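Local atomic coordinates of cytidylyltransferase (Leptospira borgpetersenii serovar Hardjo-bovis, PDB entry 6OEW), a protein that probably transfers a cytidylyl group from CTP to an acceptor in a metal-dependent reaction. Residues F124-C137 / M146-K158. Numbering follows the deposited sequence.
Sequences FLYNQGRIEFLTNC and MDIEIFTLSLLEK
Thr135 OG1 has two partners: it accepts from Cys137 N at 2.9 Å, closing an ST turn, and donates to a water that donates to Glu149 OE2 across the contact. Its chi1 of 177° sets the hydroxyl beside the carbonyl carbon, alongside Glu149 CG; Glu149 OE1 is salt-bridged to Arg104. One residue on, the Asn136 amide carries on the backbone pairing: OD1 accepts from Ile148 N at 2.8 Å, from above the carbonyl plane, while ND2 gives a nearly straight bond (175°) to Met146 O. Strands 133-135 and 149-152 form an antiparallel hairpin in the mixed central sheet of this GT-A-clan fold, between strands 101-106 and 185-187. Leu134 and Ile150 are its hydrogen-bonded pair, with Ile150 N to Leu134 O at 2.7 Å. Beside Thr135 and Glu149, the Phe133 and Phe151 rings run almost parallel (10°) yet displaced, centroids 5.7 Å apart, and Leu155 CD2 meets the Phe133 edge. On the Leu134 and Ile150 face, Ile150 CG2 sits over the Phe124 ring, 4.0 Å from its centroid, while Thr152 CG2 touches that ring's edge. Thr152 OG1 N-caps helix 153-162, accepting from Leu155 N at 2.9 Å, and shares a water with Glu132 OE1; Glu132 OE2 accepts from Lys184 N.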
# COMPACT_ATOMS: atom_id res chain seq x y z
N PHE A 124 -6.59 14.51 -5.02
CA PHE A 124 -7.54 14.49 -3.92
C PHE A 124 -7.64 15.87 -3.28
O PHE A 124 -8.74 16.43 -3.11
CB PHE A 124 -7.10 13.41 -2.90
CG PHE A 124 -8.16 13.02 -1.90
CD1 PHE A 124 -8.81 11.81 -2.03
CD2 PHE A 124 -8.47 13.83 -0.82
CE1 PHE A 124 -9.76 11.39 -1.06
CE2 PHE A 124 -9.43 13.45 0.12
CZ PHE A 124 -10.07 12.22 -0.01
N LEU A 125 -6.49 16.47 -2.96
CA LEU A 125 -6.49 17.76 -2.27
C LEU A 125 -7.05 18.88 -3.16
O LEU A 125 -7.66 19.83 -2.64
CB LEU A 125 -5.06 18.13 -1.85
CG LEU A 125 -4.36 17.23 -0.83
CD1 LEU A 125 -2.87 17.51 -0.81
CD2 LEU A 125 -4.96 17.50 0.54
N TYR A 126 -6.84 18.80 -4.47
CA TYR A 126 -7.32 19.84 -5.37
C TYR A 126 -8.84 19.85 -5.48
O TYR A 126 -9.41 20.83 -5.95
CB TYR A 126 -6.74 19.62 -6.75
CG TYR A 126 -6.45 20.83 -7.61
CD1 TYR A 126 -5.66 21.87 -7.14
CD2 TYR A 126 -6.91 20.89 -8.93
CE1 TYR A 126 -5.33 22.96 -7.97
CE2 TYR A 126 -6.60 21.98 -9.76
CZ TYR A 126 -5.80 23.00 -9.27
OH TYR A 126 -5.46 24.05 -10.09
N ASN A 127 -9.49 18.77 -5.10
CA ASN A 127 -10.93 18.61 -5.20
C ASN A 127 -11.54 18.45 -3.81
O ASN A 127 -12.47 17.66 -3.60
CB ASN A 127 -11.28 17.40 -6.07
CG ASN A 127 -10.97 17.61 -7.54
OD1 ASN A 127 -11.74 18.22 -8.27
ND2 ASN A 127 -9.83 17.10 -8.00
N GLN A 128 -11.00 19.16 -2.82
CA GLN A 128 -11.47 19.01 -1.45
C GLN A 128 -12.97 19.26 -1.37
O GLN A 128 -13.47 20.29 -1.82
CB GLN A 128 -10.73 19.98 -0.52
CG GLN A 128 -11.43 20.22 0.82
CD GLN A 128 -10.65 21.15 1.74
OE1 GLN A 128 -9.50 21.48 1.48
NE2 GLN A 128 -11.29 21.58 2.83
N GLY A 129 -13.70 18.29 -0.83
CA GLY A 129 -15.13 18.40 -0.69
C GLY A 129 -15.93 17.82 -1.83
O GLY A 129 -17.14 17.65 -1.70
N ARG A 130 -15.28 17.50 -2.96
CA ARG A 130 -15.92 16.76 -4.02
C ARG A 130 -15.49 15.31 -4.06
O ARG A 130 -16.08 14.53 -4.81
CB ARG A 130 -15.62 17.35 -5.41
CG ARG A 130 -15.51 18.80 -5.48
CD ARG A 130 -15.32 19.21 -6.93
NE ARG A 130 -15.34 20.65 -7.01
CZ ARG A 130 -14.27 21.40 -7.22
NH1 ARG A 130 -14.40 22.71 -7.24
NH2 ARG A 130 -13.08 20.82 -7.42
N ILE A 131 -14.45 14.94 -3.32
CA ILE A 131 -13.95 13.57 -3.28
C ILE A 131 -13.73 13.19 -1.83
O ILE A 131 -13.13 13.94 -1.06
CB ILE A 131 -12.62 13.38 -4.05
CG1 ILE A 131 -12.75 13.83 -5.51
CG2 ILE A 131 -12.15 11.91 -3.96
CD1 ILE A 131 -11.50 13.64 -6.34
N GLU A 132 -14.23 12.02 -1.45
CA GLU A 132 -13.89 11.49 -0.14
C GLU A 132 -13.15 10.17 -0.23
O GLU A 132 -12.58 9.73 0.78
CB GLU A 132 -15.14 11.33 0.73
CG GLU A 132 -16.21 10.46 0.13
CD GLU A 132 -17.51 10.53 0.92
OE1 GLU A 132 -17.49 11.00 2.08
OE2 GLU A 132 -18.56 10.11 0.38
N PHE A 133 -13.11 9.56 -1.41
CA PHE A 133 -12.44 8.27 -1.60
C PHE A 133 -11.87 8.21 -3.01
O PHE A 133 -12.61 8.31 -4.00
CB PHE A 133 -13.45 7.15 -1.38
CG PHE A 133 -12.84 5.78 -1.29
CD1 PHE A 133 -12.68 5.18 -0.06
CD2 PHE A 133 -12.47 5.09 -2.43
CE1 PHE A 133 -12.14 3.89 0.05
CE2 PHE A 133 -11.93 3.80 -2.34
CZ PHE A 133 -11.75 3.21 -1.11
N LEU A 134 -10.55 8.05 -3.10
CA LEU A 134 -9.85 7.92 -4.38
C LEU A 134 -9.07 6.61 -4.35
O LEU A 134 -8.32 6.36 -3.40
CB LEU A 134 -8.91 9.11 -4.62
CG LEU A 134 -8.09 9.10 -5.92
CD1 LEU A 134 -8.99 9.12 -7.16
CD2 LEU A 134 -7.04 10.19 -6.00
N THR A 135 -9.25 5.78 -5.38
CA THR A 135 -8.51 4.51 -5.48
C THR A 135 -7.97 4.34 -6.89
O THR A 135 -8.51 4.88 -7.86
CB THR A 135 -9.41 3.29 -5.10
OG1 THR A 135 -8.69 2.06 -5.26
CG2 THR A 135 -10.66 3.23 -5.97
N ASN A 136 -6.87 3.59 -7.01
CA ASN A 136 -6.38 3.12 -8.29
C ASN A 136 -6.50 1.60 -8.41
O ASN A 136 -5.91 1.01 -9.32
CB ASN A 136 -4.92 3.55 -8.52
CG ASN A 136 -3.93 2.74 -7.64
OD1 ASN A 136 -4.35 1.94 -6.76
ND2 ASN A 136 -2.64 2.95 -7.87
N CYS A 137 -7.23 0.95 -7.49
CA CYS A 137 -7.25 -0.50 -7.51
C CYS A 137 -8.66 -1.06 -7.35
O CYS A 137 -8.81 -2.20 -6.88
CB CYS A 137 -6.29 -1.06 -6.44
SG CYS A 137 -6.64 -0.54 -4.74
N MET A 146 0.78 -1.89 -6.95
CA MET A 146 0.81 -0.43 -6.90
C MET A 146 -0.40 0.14 -6.17
O MET A 146 -0.67 1.34 -6.32
CB MET A 146 0.85 0.18 -8.32
CG MET A 146 2.16 0.12 -9.04
SD MET A 146 3.58 0.72 -8.12
CE MET A 146 4.41 -0.86 -7.90
N ASP A 147 -1.12 -0.67 -5.39
CA ASP A 147 -2.44 -0.29 -4.90
C ASP A 147 -2.35 0.88 -3.93
O ASP A 147 -1.57 0.86 -2.97
CB ASP A 147 -3.12 -1.46 -4.18
CG ASP A 147 -3.28 -2.71 -5.04
OD1 ASP A 147 -2.73 -2.79 -6.16
OD2 ASP A 147 -3.96 -3.63 -4.55
N ILE A 148 -3.17 1.89 -4.18
CA ILE A 148 -3.24 3.08 -3.35
C ILE A 148 -4.70 3.43 -3.18
O ILE A 148 -5.45 3.49 -4.17
CB ILE A 148 -2.47 4.26 -4.00
CG1 ILE A 148 -0.98 3.91 -4.16
CG2 ILE A 148 -2.68 5.53 -3.17
CD1 ILE A 148 -0.20 4.82 -5.19
N GLU A 149 -5.12 3.64 -1.94
CA GLU A 149 -6.44 4.14 -1.61
C GLU A 149 -6.25 5.36 -0.72
O GLU A 149 -5.37 5.37 0.14
CB GLU A 149 -7.29 3.06 -0.89
CG GLU A 149 -7.48 1.84 -1.76
CD GLU A 149 -7.74 0.57 -0.96
OE1 GLU A 149 -7.06 0.35 0.07
OE2 GLU A 149 -8.62 -0.20 -1.39
N ILE A 150 -7.04 6.39 -0.97
CA ILE A 150 -6.99 7.63 -0.21
C ILE A 150 -8.40 7.98 0.23
O ILE A 150 -9.31 8.04 -0.60
CB ILE A 150 -6.40 8.78 -1.05
CG1 ILE A 150 -5.05 8.33 -1.65
CG2 ILE A 150 -6.23 10.00 -0.17
CD1 ILE A 150 -4.42 9.39 -2.62
N PHE A 151 -8.58 8.23 1.52
CA PHE A 151 -9.89 8.64 1.98
C PHE A 151 -9.78 9.52 3.21
O PHE A 151 -8.75 9.54 3.90
CB PHE A 151 -10.79 7.42 2.25
CG PHE A 151 -10.08 6.31 2.99
CD1 PHE A 151 -10.00 6.33 4.37
CD2 PHE A 151 -9.51 5.26 2.30
CE1 PHE A 151 -9.35 5.29 5.06
CE2 PHE A 151 -8.87 4.24 2.96
CZ PHE A 151 -8.78 4.24 4.34
N THR A 152 -10.85 10.27 3.47
CA THR A 152 -10.90 11.19 4.59
C THR A 152 -11.11 10.43 5.89
O THR A 152 -11.65 9.32 5.91
CB THR A 152 -12.03 12.22 4.44
OG1 THR A 152 -13.31 11.57 4.45
CG2 THR A 152 -11.88 13.03 3.14
N LEU A 153 -10.67 11.04 6.98
CA LEU A 153 -11.01 10.50 8.29
C LEU A 153 -12.52 10.41 8.44
O LEU A 153 -13.04 9.45 9.04
CB LEU A 153 -10.41 11.39 9.38
CG LEU A 153 -10.81 11.07 10.82
CD1 LEU A 153 -10.16 9.80 11.29
CD2 LEU A 153 -10.43 12.25 11.69
N SER A 154 -13.25 11.39 7.90
CA SER A 154 -14.71 11.36 8.02
C SER A 154 -15.31 10.13 7.35
O SER A 154 -16.22 9.50 7.90
CB SER A 154 -15.30 12.65 7.43
OG SER A 154 -15.15 13.69 8.38
N LEU A 155 -14.80 9.76 6.17
CA LEU A 155 -15.29 8.55 5.51
C LEU A 155 -14.99 7.32 6.36
O LEU A 155 -15.86 6.46 6.56
CB LEU A 155 -14.66 8.40 4.12
CG LEU A 155 -15.06 7.05 3.49
CD1 LEU A 155 -15.58 7.16 2.09
CD2 LEU A 155 -13.92 6.01 3.55
N LEU A 156 -13.77 7.23 6.88
CA LEU A 156 -13.42 6.08 7.72
C LEU A 156 -14.34 5.98 8.93
O LEU A 156 -14.77 4.89 9.32
CB LEU A 156 -11.94 6.17 8.12
CG LEU A 156 -11.44 5.00 9.00
CD1 LEU A 156 -11.70 3.71 8.27
CD2 LEU A 156 -9.94 5.17 9.28
N GLU A 157 -14.70 7.12 9.53
CA GLU A 157 -15.62 7.11 10.66
C GLU A 157 -17.00 6.60 10.25
O GLU A 157 -17.63 5.84 10.99
CB GLU A 157 -15.69 8.50 11.28
CG GLU A 157 -14.43 8.82 12.10
CD GLU A 157 -14.40 10.24 12.64
OE1 GLU A 157 -15.04 11.13 12.05
OE2 GLU A 157 -13.72 10.46 13.67
N LYS A 158 -17.47 6.99 9.06
CA LYS A 158 -18.73 6.45 8.56
C LYS A 158 -18.65 4.94 8.36
O LYS A 158 -19.59 4.21 8.68
CB LYS A 158 -19.13 7.15 7.26
O HOH W 1 -15.63 12.90 3.52
O HOH W 2 -10.28 0.67 -3.51